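Local coordinates for N-acetyl-beta-D glucosaminidase (Rhizomucor miehei CAU432, PDB 4ZM6), which probably hydrolyses terminal N-acetyl-beta-D-glucosamine residues and, through a GCN5-related region that binds acetyl-CoA, probably acetylates glucosamine, at residues N128-P133 / E167-G172; S244-E249 / A285-Q290; V374-K379 / Y484-F489; T721-A726 / G761-S766. One frame throughout, in Å; residues are numbered along the deposited sequence.

Contact 1 (N128-P133 / E167-G172)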
loop_
_atom_site.group_PDB
_atom_site.type_symbol
_atom_site.label_atom_id
_atom_site.label_comp_id
_atom_site.label_asym_id
_atom_site.label_seq_id
_atom_site.Cartn_x
_atom_site.Cartn_y
_atom_site.Cartn_z
ATOM N N ASN A 128 -28.952 -0.784 19.682
ATOM C CA ASN A 128 -28.247 -1.894 19.065
ATOM C C ASN A 128 -27.831 -1.582 17.624
ATOM O O ASN A 128 -27.719 -2.480 16.789
ATOM C CB ASN A 128 -29.123 -3.151 19.134
ATOM C CG ASN A 128 -30.538 -2.912 18.633
ATOM O OD1 ASN A 128 -30.858 -1.846 18.102
ATOM N ND2 ASN A 128 -31.394 -3.906 18.804
ATOM N N TRP A 129 -27.598 -0.301 17.347
ATOM C CA TRP A 129 -27.134 0.151 16.037
ATOM C C TRP A 129 -26.681 1.600 16.148
ATOM O O TRP A 129 -27.502 2.510 16.199
ATOM C CB TRP A 129 -28.238 0.037 14.978
ATOM C CG TRP A 129 -27.765 0.255 13.553
ATOM C CD1 TRP A 129 -26.618 0.881 13.145
ATOM C CD2 TRP A 129 -28.447 -0.136 12.358
ATOM N NE1 TRP A 129 -26.544 0.887 11.777
ATOM C CE2 TRP A 129 -27.653 0.271 11.269
ATOM C CE3 TRP A 129 -29.651 -0.796 12.103
ATOM C CZ2 TRP A 129 -28.022 0.043 9.947
ATOM C CZ3 TRP A 129 -30.022 -1.025 10.788
ATOM C CH2 TRP A 129 -29.210 -0.604 9.726
ATOM N N ASN A 130 -25.372 1.813 16.179
ATOM C CA ASN A 130 -24.836 3.158 16.159
ATOM C C ASN A 130 -24.542 3.564 14.714
ATOM O O ASN A 130 -23.808 2.874 14.003
ATOM C CB ASN A 130 -23.576 3.242 17.015
ATOM C CG ASN A 130 -23.135 4.674 17.268
ATOM O OD1 ASN A 130 -23.742 5.629 16.771
ATOM N ND2 ASN A 130 -22.064 4.830 18.046
ATOM N N LEU A 131 -25.131 4.678 14.284
ATOM C CA LEU A 131 -24.894 5.209 12.942
ATOM C C LEU A 131 -23.546 5.921 12.960
ATOM O O LEU A 131 -23.460 7.139 13.096
ATOM C CB LEU A 131 -26.018 6.158 12.522
ATOM C CG LEU A 131 -27.429 5.565 12.557
ATOM C CD1 LEU A 131 -28.464 6.658 12.335
ATOM C CD2 LEU A 131 -27.581 4.456 11.527
ATOM N N ALA A 132 -22.495 5.122 12.844
ATOM C CA ALA A 132 -21.128 5.593 12.983
ATOM C C ALA A 132 -20.205 4.454 12.553
ATOM O O ALA A 132 -20.644 3.305 12.458
ATOM C CB ALA A 132 -20.861 5.993 14.430
ATOM N N PRO A 133 -18.926 4.759 12.293
ATOM C CA PRO A 133 -18.272 6.048 12.403
ATOM C C PRO A 133 -18.339 6.852 11.118
ATOM O O PRO A 133 -18.758 6.347 10.080
ATOM C CB PRO A 133 -16.824 5.658 12.676
ATOM C CG PRO A 133 -16.644 4.423 11.863
ATOM C CD PRO A 133 -17.983 3.728 11.826
ATOM N N GLU A 167 -14.659 -1.962 14.560
ATOM C CA GLU A 167 -14.339 -3.091 15.426
ATOM C C GLU A 167 -14.945 -2.850 16.806
ATOM O O GLU A 167 -15.792 -3.612 17.255
ATOM C CB GLU A 167 -12.816 -3.309 15.535
ATOM C CG GLU A 167 -12.384 -4.181 16.715
ATOM C CD GLU A 167 -10.947 -4.667 16.628
ATOM O OE1 GLU A 167 -10.450 -5.232 17.620
ATOM O OE2 GLU A 167 -10.304 -4.495 15.579
ATOM N N GLY A 168 -14.524 -1.774 17.458
ATOM C CA GLY A 168 -14.959 -1.474 18.822
ATOM C C GLY A 168 -16.460 -1.563 19.036
ATOM O O GLY A 168 -16.922 -2.223 19.969
ATOM N N TYR A 169 -17.221 -0.903 18.165
ATOM C CA TYR A 169 -18.675 -0.871 18.284
ATOM C C TYR A 169 -19.263 -2.257 18.115
ATOM O O TYR A 169 -20.056 -2.697 18.941
ATOM C CB TYR A 169 -19.301 0.067 17.243
ATOM C CG TYR A 169 -19.088 1.545 17.501
ATOM C CD1 TYR A 169 -19.421 2.119 18.724
ATOM C CD2 TYR A 169 -18.584 2.377 16.508
ATOM C CE1 TYR A 169 -19.240 3.475 18.953
ATOM C CE2 TYR A 169 -18.393 3.732 16.729
ATOM C CZ TYR A 169 -18.724 4.279 17.950
ATOM O OH TYR A 169 -18.535 5.627 18.163
ATOM N N GLN A 170 -18.862 -2.939 17.044
ATOM C CA GLN A 170 -19.413 -4.254 16.699
ATOM C C GLN A 170 -18.938 -5.346 17.645
ATOM O O GLN A 170 -19.603 -6.365 17.822
ATOM C CB GLN A 170 -19.061 -4.608 15.261
ATOM C CG GLN A 170 -19.669 -3.647 14.258
ATOM C CD GLN A 170 -19.398 -4.034 12.825
ATOM O OE1 GLN A 170 -18.469 -4.782 12.526
ATOM N NE2 GLN A 170 -20.212 -3.525 11.927
ATOM N N ARG A 171 -17.787 -5.119 18.259
ATOM C CA ARG A 171 -17.263 -6.015 19.273
ATOM C C ARG A 171 -18.203 -6.033 20.478
ATOM O O ARG A 171 -18.360 -7.065 21.134
ATOM C CB ARG A 171 -15.864 -5.555 19.684
ATOM C CG ARG A 171 -14.957 -6.653 20.180
ATOM C CD ARG A 171 -13.634 -6.607 19.446
ATOM N NE ARG A 171 -12.820 -7.764 19.791
ATOM C CZ ARG A 171 -11.809 -8.228 19.066
ATOM N NH1 ARG A 171 -11.461 -7.645 17.923
ATOM N NH2 ARG A 171 -11.143 -9.295 19.490
ATOM N N GLY A 172 -18.832 -4.890 20.754
ATOM C CA GLY A 172 -19.850 -4.783 21.800
ATOM C C GLY A 172 -21.268 -5.117 21.344
ATOM O O GLY A 172 -22.237 -4.656 21.949
#

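Contact 2 (S244-E249 / A285-Q290)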
loop_
_atom_site.group_PDB
_atom_site.type_symbol
_atom_site.label_atom_id
_atom_site.label_comp_id
_atom_site.label_asym_id
_atom_site.label_seq_id
_atom_site.Cartn_x
_atom_site.Cartn_y
_atom_site.Cartn_z
ATOM N N SER A 244 -26.592 11.792 -4.594
ATOM C CA SER A 244 -25.936 10.473 -4.506
ATOM C C SER A 244 -26.780 9.331 -3.927
ATOM O O SER A 244 -26.694 8.195 -4.399
ATOM C CB SER A 244 -24.639 10.587 -3.701
ATOM O OG SER A 244 -24.871 11.191 -2.439
ATOM N N SER A 245 -27.586 9.632 -2.911
ATOM C CA SER A 245 -28.398 8.617 -2.225
ATOM C C SER A 245 -29.390 7.903 -3.134
ATOM O O SER A 245 -29.742 6.752 -2.881
ATOM C CB SER A 245 -29.168 9.255 -1.074
ATOM O OG SER A 245 -28.304 10.054 -0.289
ATOM N N ILE A 246 -29.838 8.592 -4.181
ATOM C CA ILE A 246 -30.879 8.079 -5.073
ATOM C C ILE A 246 -30.388 7.868 -6.508
ATOM O O ILE A 246 -31.186 7.578 -7.405
ATOM C CB ILE A 246 -32.117 9.004 -5.050
ATOM C CG1 ILE A 246 -31.806 10.360 -5.711
ATOM C CG2 ILE A 246 -32.608 9.169 -3.614
ATOM C CD1 ILE A 246 -32.734 11.495 -5.323
ATOM N N ALA A 247 -29.074 7.988 -6.709
ATOM C CA ALA A 247 -28.447 7.752 -8.007
ATOM C C ALA A 247 -27.899 6.326 -8.072
ATOM O O ALA A 247 -27.053 5.961 -7.258
ATOM C CB ALA A 247 -27.319 8.748 -8.227
ATOM N N PRO A 248 -28.360 5.518 -9.045
ATOM C CA PRO A 248 -27.829 4.155 -9.164
ATOM C C PRO A 248 -26.354 4.106 -9.586
ATOM O O PRO A 248 -25.697 3.083 -9.389
ATOM C CB PRO A 248 -28.719 3.526 -10.242
ATOM C CG PRO A 248 -29.144 4.674 -11.083
ATOM C CD PRO A 248 -29.304 5.829 -10.133
ATOM N N GLU A 249 -25.844 5.197 -10.153
ATOM C CA GLU A 249 -24.434 5.285 -10.531
ATOM C C GLU A 249 -23.530 5.262 -9.301
ATOM O O GLU A 249 -22.385 4.812 -9.370
ATOM C CB GLU A 249 -24.158 6.555 -11.347
ATOM C CG GLU A 249 -24.827 6.594 -12.717
ATOM C CD GLU A 249 -26.235 7.161 -12.694
ATOM O OE1 GLU A 249 -26.774 7.425 -13.787
ATOM O OE2 GLU A 249 -26.807 7.337 -11.594
ATOM N N ALA A 285 -37.715 8.241 -1.040
ATOM C CA ALA A 285 -37.677 6.878 -0.515
ATOM C C ALA A 285 -37.744 5.843 -1.635
ATOM O O ALA A 285 -37.018 4.850 -1.609
ATOM C CB ALA A 285 -38.814 6.660 0.468
ATOM N N LEU A 286 -38.619 6.076 -2.612
ATOM C CA LEU A 286 -38.775 5.162 -3.747
ATOM C C LEU A 286 -37.527 5.154 -4.621
ATOM O O LEU A 286 -37.036 4.091 -5.005
ATOM C CB LEU A 286 -39.994 5.545 -4.595
ATOM C CG LEU A 286 -40.231 4.736 -5.879
ATOM C CD1 LEU A 286 -40.212 3.236 -5.613
ATOM C CD2 LEU A 286 -41.544 5.140 -6.531
ATOM N N MET A 287 -37.023 6.346 -4.929
ATOM C CA MET A 287 -35.833 6.493 -5.767
ATOM C C MET A 287 -34.567 5.955 -5.091
ATOM O O MET A 287 -33.612 5.580 -5.775
ATOM C CB MET A 287 -35.638 7.958 -6.165
ATOM C CG MET A 287 -36.725 8.505 -7.080
ATOM S SD MET A 287 -36.672 10.304 -7.209
ATOM C CE MET A 287 -35.064 10.557 -7.953
ATOM N N ALA A 288 -34.562 5.926 -3.757
ATOM C CA ALA A 288 -33.455 5.346 -2.992
ATOM C C ALA A 288 -33.382 3.843 -3.206
ATOM O O ALA A 288 -32.339 3.320 -3.591
ATOM C CB ALA A 288 -33.604 5.656 -1.511
ATOM N N LEU A 289 -34.495 3.154 -2.970
ATOM C CA LEU A 289 -34.553 1.705 -3.157
ATOM C C LEU A 289 -34.390 1.303 -4.622
ATOM O O LEU A 289 -33.924 0.201 -4.913
ATOM C CB LEU A 289 -35.861 1.142 -2.604
ATOM C CG LEU A 289 -36.065 1.290 -1.094
ATOM C CD1 LEU A 289 -37.431 0.753 -0.699
ATOM C CD2 LEU A 289 -34.970 0.578 -0.314
ATOM N N GLN A 290 -34.776 2.193 -5.535
ATOM C CA GLN A 290 -34.543 1.984 -6.969
ATOM C C GLN A 290 -33.052 2.041 -7.308
ATOM O O GLN A 290 -32.577 1.292 -8.163
ATOM C CB GLN A 290 -35.310 3.014 -7.810
ATOM C CG GLN A 290 -36.771 2.652 -8.046
ATOM C CD GLN A 290 -37.584 3.787 -8.657
ATOM O OE1 GLN A 290 -37.250 4.966 -8.510
ATOM N NE2 GLN A 290 -38.670 3.430 -9.336
#

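Contact 3 (V374-K379 / Y484-F489)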
loop_
_atom_site.group_PDB
_atom_site.type_symbol
_atom_site.label_atom_id
_atom_site.label_comp_id
_atom_site.label_asym_id
_atom_site.label_seq_id
_atom_site.Cartn_x
_atom_site.Cartn_y
_atom_site.Cartn_z
ATOM N N VAL A 374 -1.413 22.404 21.698
ATOM C CA VAL A 374 -0.899 23.765 21.671
ATOM C C VAL A 374 -0.292 23.936 20.289
ATOM O O VAL A 374 0.671 23.248 19.944
ATOM C CB VAL A 374 0.175 23.985 22.745
ATOM C CG1 VAL A 374 0.766 25.378 22.628
ATOM C CG2 VAL A 374 -0.414 23.757 24.134
ATOM N N VAL A 375 -0.861 24.845 19.501
ATOM C CA VAL A 375 -0.500 24.988 18.097
ATOM C C VAL A 375 0.599 26.034 17.918
ATOM O O VAL A 375 1.567 25.811 17.190
ATOM C CB VAL A 375 -1.739 25.350 17.258
ATOM C CG1 VAL A 375 -1.382 25.477 15.785
ATOM C CG2 VAL A 375 -2.826 24.307 17.451
ATOM N N THR A 376 0.449 27.180 18.570
ATOM C CA THR A 376 1.521 28.169 18.603
ATOM C C THR A 376 1.686 28.711 20.009
ATOM O O THR A 376 0.762 28.684 20.817
ATOM C CB THR A 376 1.299 29.338 17.612
ATOM O OG1 THR A 376 0.101 30.047 17.942
ATOM C CG2 THR A 376 1.203 28.819 16.178
ATOM N N ASN A 377 2.891 29.184 20.289
ATOM C CA ASN A 377 3.255 29.682 21.600
ATOM C C ASN A 377 4.551 30.481 21.446
ATOM O O ASN A 377 5.566 30.202 22.094
ATOM C CB ASN A 377 3.417 28.508 22.576
ATOM C CG ASN A 377 3.436 28.940 24.030
ATOM O OD1 ASN A 377 3.082 30.069 24.375
ATOM N ND2 ASN A 377 3.844 28.033 24.892
ATOM N N ARG A 378 4.497 31.475 20.562
ATOM C CA ARG A 378 5.670 32.259 20.176
ATOM C C ARG A 378 6.345 33.004 21.334
ATOM O O ARG A 378 7.567 33.135 21.347
ATOM C CB ARG A 378 5.310 33.249 19.053
ATOM C CG ARG A 378 5.695 32.787 17.650
ATOM C CD ARG A 378 4.526 32.290 16.811
ATOM N NE ARG A 378 3.656 33.389 16.382
ATOM C CZ ARG A 378 2.704 33.306 15.447
ATOM N NH1 ARG A 378 2.467 32.170 14.791
ATOM N NH2 ARG A 378 1.979 34.378 15.163
ATOM N N LYS A 379 5.558 33.484 22.298
ATOM C CA LYS A 379 6.095 34.218 23.453
ATOM C C LYS A 379 6.211 33.358 24.718
ATOM O O LYS A 379 6.473 33.882 25.796
ATOM C CB LYS A 379 5.206 35.420 23.775
ATOM C CG LYS A 379 4.825 36.290 22.588
ATOM C CD LYS A 379 5.998 37.091 22.045
ATOM C CE LYS A 379 5.552 38.482 21.612
ATOM N NZ LYS A 379 6.682 39.326 21.132
ATOM N N TYR A 484 -9.280 25.242 12.761
ATOM C CA TYR A 484 -8.757 26.109 11.698
ATOM C C TYR A 484 -8.801 27.612 12.033
ATOM O O TYR A 484 -8.184 28.417 11.335
ATOM C CB TYR A 484 -9.519 25.869 10.389
ATOM C CG TYR A 484 -9.579 24.423 9.905
ATOM C CD1 TYR A 484 -8.471 23.807 9.322
ATOM C CD2 TYR A 484 -10.761 23.693 9.993
ATOM C CE1 TYR A 484 -8.534 22.501 8.867
ATOM C CE2 TYR A 484 -10.837 22.388 9.541
ATOM C CZ TYR A 484 -9.721 21.792 8.977
ATOM O OH TYR A 484 -9.807 20.488 8.525
ATOM N N ASP A 485 -9.502 27.983 13.104
ATOM C CA ASP A 485 -9.813 29.391 13.389
ATOM C C ASP A 485 -8.623 30.357 13.289
ATOM O O ASP A 485 -8.808 31.512 12.893
ATOM C CB ASP A 485 -10.473 29.526 14.770
ATOM C CG ASP A 485 -11.866 28.911 14.824
ATOM O OD1 ASP A 485 -12.374 28.462 13.777
ATOM O OD2 ASP A 485 -12.465 28.875 15.920
ATOM N N GLN A 486 -7.414 29.899 13.634
ATOM C CA GLN A 486 -6.236 30.778 13.624
ATOM C C GLN A 486 -5.851 31.234 12.225
ATOM O O GLN A 486 -5.118 32.215 12.074
ATOM C CB GLN A 486 -5.029 30.129 14.309
ATOM C CG GLN A 486 -3.800 31.034 14.336
ATOM C CD GLN A 486 -2.691 30.547 15.247
ATOM O OE1 GLN A 486 -2.098 31.336 15.978
ATOM N NE2 GLN A 486 -2.392 29.254 15.196
ATOM N N MET A 487 -6.345 30.541 11.202
ATOM C CA MET A 487 -6.159 30.997 9.827
ATOM C C MET A 487 -6.646 32.441 9.642
ATOM O O MET A 487 -6.121 33.166 8.798
ATOM C CB MET A 487 -6.871 30.059 8.846
ATOM C CG MET A 487 -8.383 30.210 8.820
ATOM S SD MET A 487 -9.190 28.856 7.959
ATOM C CE MET A 487 -8.688 29.181 6.268
ATOM N N CYS A 488 -7.645 32.843 10.432
ATOM C CA CYS A 488 -8.188 34.209 10.414
ATOM C C CYS A 488 -7.390 35.237 11.241
ATOM O O CYS A 488 -7.628 36.438 11.125
ATOM C CB CYS A 488 -9.644 34.192 10.896
ATOM S SG CYS A 488 -10.726 33.120 9.917
ATOM N N PHE A 489 -6.461 34.774 12.076
ATOM C CA PHE A 489 -5.616 35.674 12.872
ATOM C C PHE A 489 -4.231 35.070 13.158
ATOM O O PHE A 489 -3.918 34.726 14.296
ATOM C CB PHE A 489 -6.332 36.077 14.174
ATOM C CG PHE A 489 -7.126 34.962 14.815
ATOM C CD1 PHE A 489 -6.524 34.059 15.684
ATOM C CD2 PHE A 489 -8.487 34.830 14.562
ATOM C CE1 PHE A 489 -7.261 33.041 16.276
ATOM C CE2 PHE A 489 -9.223 33.813 15.151
ATOM C CZ PHE A 489 -8.609 32.916 16.008
#

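Contact 4 (T721-A726 / G761-S766)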
loop_
_atom_site.group_PDB
_atom_site.type_symbol
_atom_site.label_atom_id
_atom_site.label_comp_id
_atom_site.label_asym_id
_atom_site.label_seq_id
_atom_site.Cartn_x
_atom_site.Cartn_y
_atom_site.Cartn_z
ATOM N N THR A 721 4.996 -42.361 11.633
ATOM C CA THR A 721 4.574 -40.993 11.959
ATOM C C THR A 721 3.046 -40.874 12.095
ATOM O O THR A 721 2.543 -40.260 13.045
ATOM C CB THR A 721 5.077 -39.970 10.913
ATOM O OG1 THR A 721 6.497 -40.094 10.742
ATOM C CG2 THR A 721 4.748 -38.547 11.353
ATOM N N TRP A 722 2.314 -41.477 11.162
ATOM C CA TRP A 722 0.851 -41.429 11.183
ATOM C C TRP A 722 0.247 -41.822 12.533
ATOM O O TRP A 722 -0.771 -41.275 12.942
ATOM C CB TRP A 722 0.254 -42.303 10.074
ATOM C CG TRP A 722 0.447 -43.781 10.261
ATOM C CD1 TRP A 722 1.515 -44.531 9.851
ATOM C CD2 TRP A 722 -0.463 -44.691 10.887
ATOM N NE1 TRP A 722 1.329 -45.847 10.186
ATOM C CE2 TRP A 722 0.124 -45.977 10.824
ATOM C CE3 TRP A 722 -1.714 -44.548 11.496
ATOM C CZ2 TRP A 722 -0.499 -47.112 11.350
ATOM C CZ3 TRP A 722 -2.334 -45.678 12.019
ATOM C CH2 TRP A 722 -1.724 -46.943 11.943
ATOM N N GLU A 723 0.877 -42.764 13.224
ATOM C CA GLU A 723 0.389 -43.217 14.522
ATOM C C GLU A 723 0.492 -42.119 15.571
ATOM O O GLU A 723 -0.343 -42.032 16.461
ATOM C CB GLU A 723 1.176 -44.439 14.997
ATOM C CG GLU A 723 1.144 -45.619 14.037
ATOM C CD GLU A 723 1.864 -46.819 14.598
ATOM O OE1 GLU A 723 1.428 -47.315 15.656
ATOM O OE2 GLU A 723 2.866 -47.254 13.995
ATOM N N LEU A 724 1.535 -41.300 15.470
ATOM C CA LEU A 724 1.723 -40.159 16.365
ATOM C C LEU A 724 0.737 -39.044 16.021
ATOM O O LEU A 724 0.171 -38.419 16.915
ATOM C CB LEU A 724 3.162 -39.645 16.278
ATOM C CG LEU A 724 3.557 -38.476 17.181
ATOM C CD1 LEU A 724 3.129 -38.698 18.623
ATOM C CD2 LEU A 724 5.058 -38.239 17.100
ATOM N N TYR A 725 0.531 -38.796 14.726
ATOM C CA TYR A 725 -0.453 -37.806 14.291
ATOM C C TYR A 725 -1.877 -38.246 14.666
ATOM O O TYR A 725 -2.658 -37.454 15.193
ATOM C CB TYR A 725 -0.346 -37.533 12.784
ATOM C CG TYR A 725 0.943 -36.859 12.317
ATOM C CD1 TYR A 725 1.898 -36.384 13.220
ATOM C CD2 TYR A 725 1.184 -36.664 10.954
ATOM C CE1 TYR A 725 3.054 -35.760 12.774
ATOM C CE2 TYR A 725 2.339 -36.046 10.504
ATOM C CZ TYR A 725 3.271 -35.595 11.417
ATOM O OH TYR A 725 4.423 -34.985 10.971
ATOM N N ALA A 726 -2.206 -39.508 14.415
ATOM C CA ALA A 726 -3.503 -40.061 14.817
ATOM C C ALA A 726 -3.756 -39.852 16.307
ATOM O O ALA A 726 -4.863 -39.498 16.714
ATOM C CB ALA A 726 -3.571 -41.542 14.483
ATOM N N GLY A 761 3.177 -52.006 19.815
ATOM C CA GLY A 761 1.891 -51.702 20.436
ATOM C C GLY A 761 1.348 -50.357 19.999
ATOM O O GLY A 761 2.089 -49.517 19.475
ATOM N N ARG A 762 0.050 -50.154 20.209
ATOM C CA ARG A 762 -0.589 -48.890 19.858
ATOM C C ARG A 762 0.005 -47.782 20.729
ATOM O O ARG A 762 0.436 -48.034 21.857
ATOM C CB ARG A 762 -2.117 -48.972 20.024
ATOM C CG ARG A 762 -2.598 -48.919 21.467
ATOM C CD ARG A 762 -4.025 -49.422 21.642
ATOM N NE ARG A 762 -4.368 -49.550 23.062
ATOM C CZ ARG A 762 -4.090 -50.605 23.836
ATOM N NH1 ARG A 762 -3.460 -51.676 23.351
ATOM N NH2 ARG A 762 -4.448 -50.590 25.118
ATOM N N VAL A 763 0.042 -46.567 20.189
ATOM C CA VAL A 763 0.561 -45.413 20.921
ATOM C C VAL A 763 -0.459 -44.978 21.973
ATOM O O VAL A 763 -1.629 -44.755 21.662
ATOM C CB VAL A 763 0.863 -44.232 19.977
ATOM C CG1 VAL A 763 1.309 -43.007 20.771
ATOM C CG2 VAL A 763 1.923 -44.626 18.953
ATOM N N ILE A 764 -0.007 -44.869 23.216
ATOM C CA ILE A 764 -0.883 -44.512 24.339
ATOM C C ILE A 764 -0.476 -43.216 25.046
ATOM O O ILE A 764 -1.206 -42.721 25.899
ATOM C CB ILE A 764 -0.973 -45.659 25.377
ATOM C CG1 ILE A 764 0.398 -45.969 25.991
ATOM C CG2 ILE A 764 -1.583 -46.902 24.736
ATOM C CD1 ILE A 764 0.423 -47.226 26.836
ATOM N N ALA A 765 0.683 -42.674 24.695
ATOM C CA ALA A 765 1.151 -41.420 25.256
ATOM C C ALA A 765 2.260 -40.894 24.360
ATOM O O ALA A 765 2.745 -41.618 23.482
ATOM C CB ALA A 765 1.661 -41.619 26.676
ATOM N N SER A 766 2.659 -39.642 24.569
ATOM C CA SER A 766 3.753 -39.067 23.799
ATOM C C SER A 766 4.274 -37.793 24.433
ATOM O O SER A 766 3.583 -37.176 25.232
ATOM C CB SER A 766 3.302 -38.766 22.365
ATOM O OG SER A 766 2.825 -37.440 22.251
#

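Contact 1 (N128-P133 / E167-G172)
One face of the Tyr169 ring carries the amide nitrogen of Asn130. ND2 of Asn130 lies 3.3 Å from CE1 of Tyr169, over the half of the ring that ends in the hydroxyl. The two flat groups are steeply tilted, with amide and ring planes 73° apart. The CB of Ala132 reaches the same ring at an oblique angle, 4.1 Å from CE2 of Tyr169. The CG of Asn130 is anti to the backbone N (chi1 -168°), which carries the amide out over the ring. ND2 of Asn130 is a donor to the backbone O of Gln81, so the amide is anchored while the aromatic face packs against it. The phenol oxygen of Tyr169 has a weak hydrogen bond to OD1 of Asn83. Both residues are buried, and both polar groups have partners. The fold is consistent with the TIM barrel of the glycoside hydrolase family 3 N-terminal domain. The short strand 129-130 runs parallel to strand 76-79, and helix 155-171 packs against it through Tyr169. Helix 108-125 packs beside them, with Ala115 and Ile118 on Tyr169 and Leu122 on Asn130.

Contact 2 (S244-E249 / A285-Q290)
Ile246 packs on the helix segment 285-290 with both of its branches, and this is the tight part of the contact. One branch ends at CD1, which lies 3.6 Å from CE of Met287. The other branch, CG2, rests near the helix backbone, 3.8 Å from N of Ala288 and 4.2 Å from CB of Ala288. CB of Ile246 also comes within 3.8 Å of CB of Met287. The Met287 chain is bent at its last torsion (chi3 63°), which folds the methyl back onto the isoleucine. The other side is looser. The exposed Pro248 and Gln290 only flank the contact, and the amide of Gln290 turns to the backbone O of Gln320. Both segments belong to the family 3 N-terminal domain, probably a TIM barrel. Here the loop before helix 251-258 lies against helix 281-291. Asn293 ties the two together, since its ND2 bonds to O of Ala288 and weakly to O of Ser245. The hydroxyl of Ser245 is held by O of Gly231. The chemistry implies an apolar seam between the isoleucine of the loop and Met287 and Ala288 of the helix, with the polar fastening supplied by residues beside it.

Contact 3 (V374-K379 / Y484-F489)
Val375 and Thr376 are neighbours in a strand, yet both direct their side chains at Gln486. A classic beta bulge causes this, with both residues facing Tyr495 of strand 494-497. The bulge lies in the edge strand 373-377 of a mixed six-stranded sheet, in which this strand alone is antiparallel to its neighbour. That topology is consistent with the alpha/beta sandwich that follows the barrel in many family 3 glycoside hydrolases. The partner segment 484-489 is a loop with a short 3-10 turn, between strands 475-479 and 494-497. N of Met487 bonds to O of Tyr484 at 2.8 Å within that turn. Gln486 leaves it with CG anti to the backbone N (chi1 -179°) and an extended chain. Its amide thus reaches across to Thr376, whose side chain comes from the opposite direction. CD of Gln486 is 3.9 Å from OG1 of Thr376 and 4.4 Å from CG2 of the same threonine. The side chains of Val375 and Gln486 pass each other in opposite directions, and CG1 of Val375 comes near the end of the amide. OG1 of Thr376 has a weak hydrogen bond to O of Asp493. Arg378 pairs with Asp493 and Asp532, next to this strand. The Phe489 ring folds back on the turn: O of Asp485 and CA of Gln486 lie over one face, CA 3.6 Å above the plane, offset toward the rim.

Contact 4 (T721-A726 / G761-S766)
The second N-acetyltransferase region has a helix packed on its sheet, consistent with the first helix of a GNAT fold, and Leu724 and Glu723 of that helix make this contact. CD1 of Leu724 meets Ser766, 3.7 Å from CB and 3.9 Å from OG of the serine. CG of Leu724 is anti to the backbone N (chi1 -178°), and this brings the end of the chain nearer the strand than its start. From the preceding residue, CB of Glu723 rests 4.0 Å from CG2 of Val763. The carboxylate of Glu723 goes past the valine to a salt bridge with Arg755, which also donates through NE to O of Gly761 and so links the helix to the start of segment 761-766. The hydroxyl of Ser766 is hydrogen-bonded to that of Tyr739. A classic beta bulge, with Ile764 and Ala765 facing Ala754, lies between Val763 and Ser766, which both point toward the helix. Strand 763-771 is flanked by antiparallel strands 751-756 and 794-802. Helix 721-731 covers one side of it, and helix 811-825 touches Ile764 and Ala765.

Contacts 1 and 2 belong to the same glycoside hydrolase domain, with centres about 25 Å apart. Contact 1 is buried near the middle of the chain and joins a strand of the probable barrel to a helix through an aromatic face and an anchored amide. Contact 2, also buried, lies farther out and fixes a loop to a helix with aliphatic groups. Contacts 3 and 4 both involve a strand with a beta bulge. In contact 3, which is buried, the strand meets an amide from a loop. Contact 4 is partly buried, with small apolar contacts beside a salt bridge from Glu723 to Arg755 outside its segments. Their centres are about 73 Å apart, on opposite sides of the chain's centre.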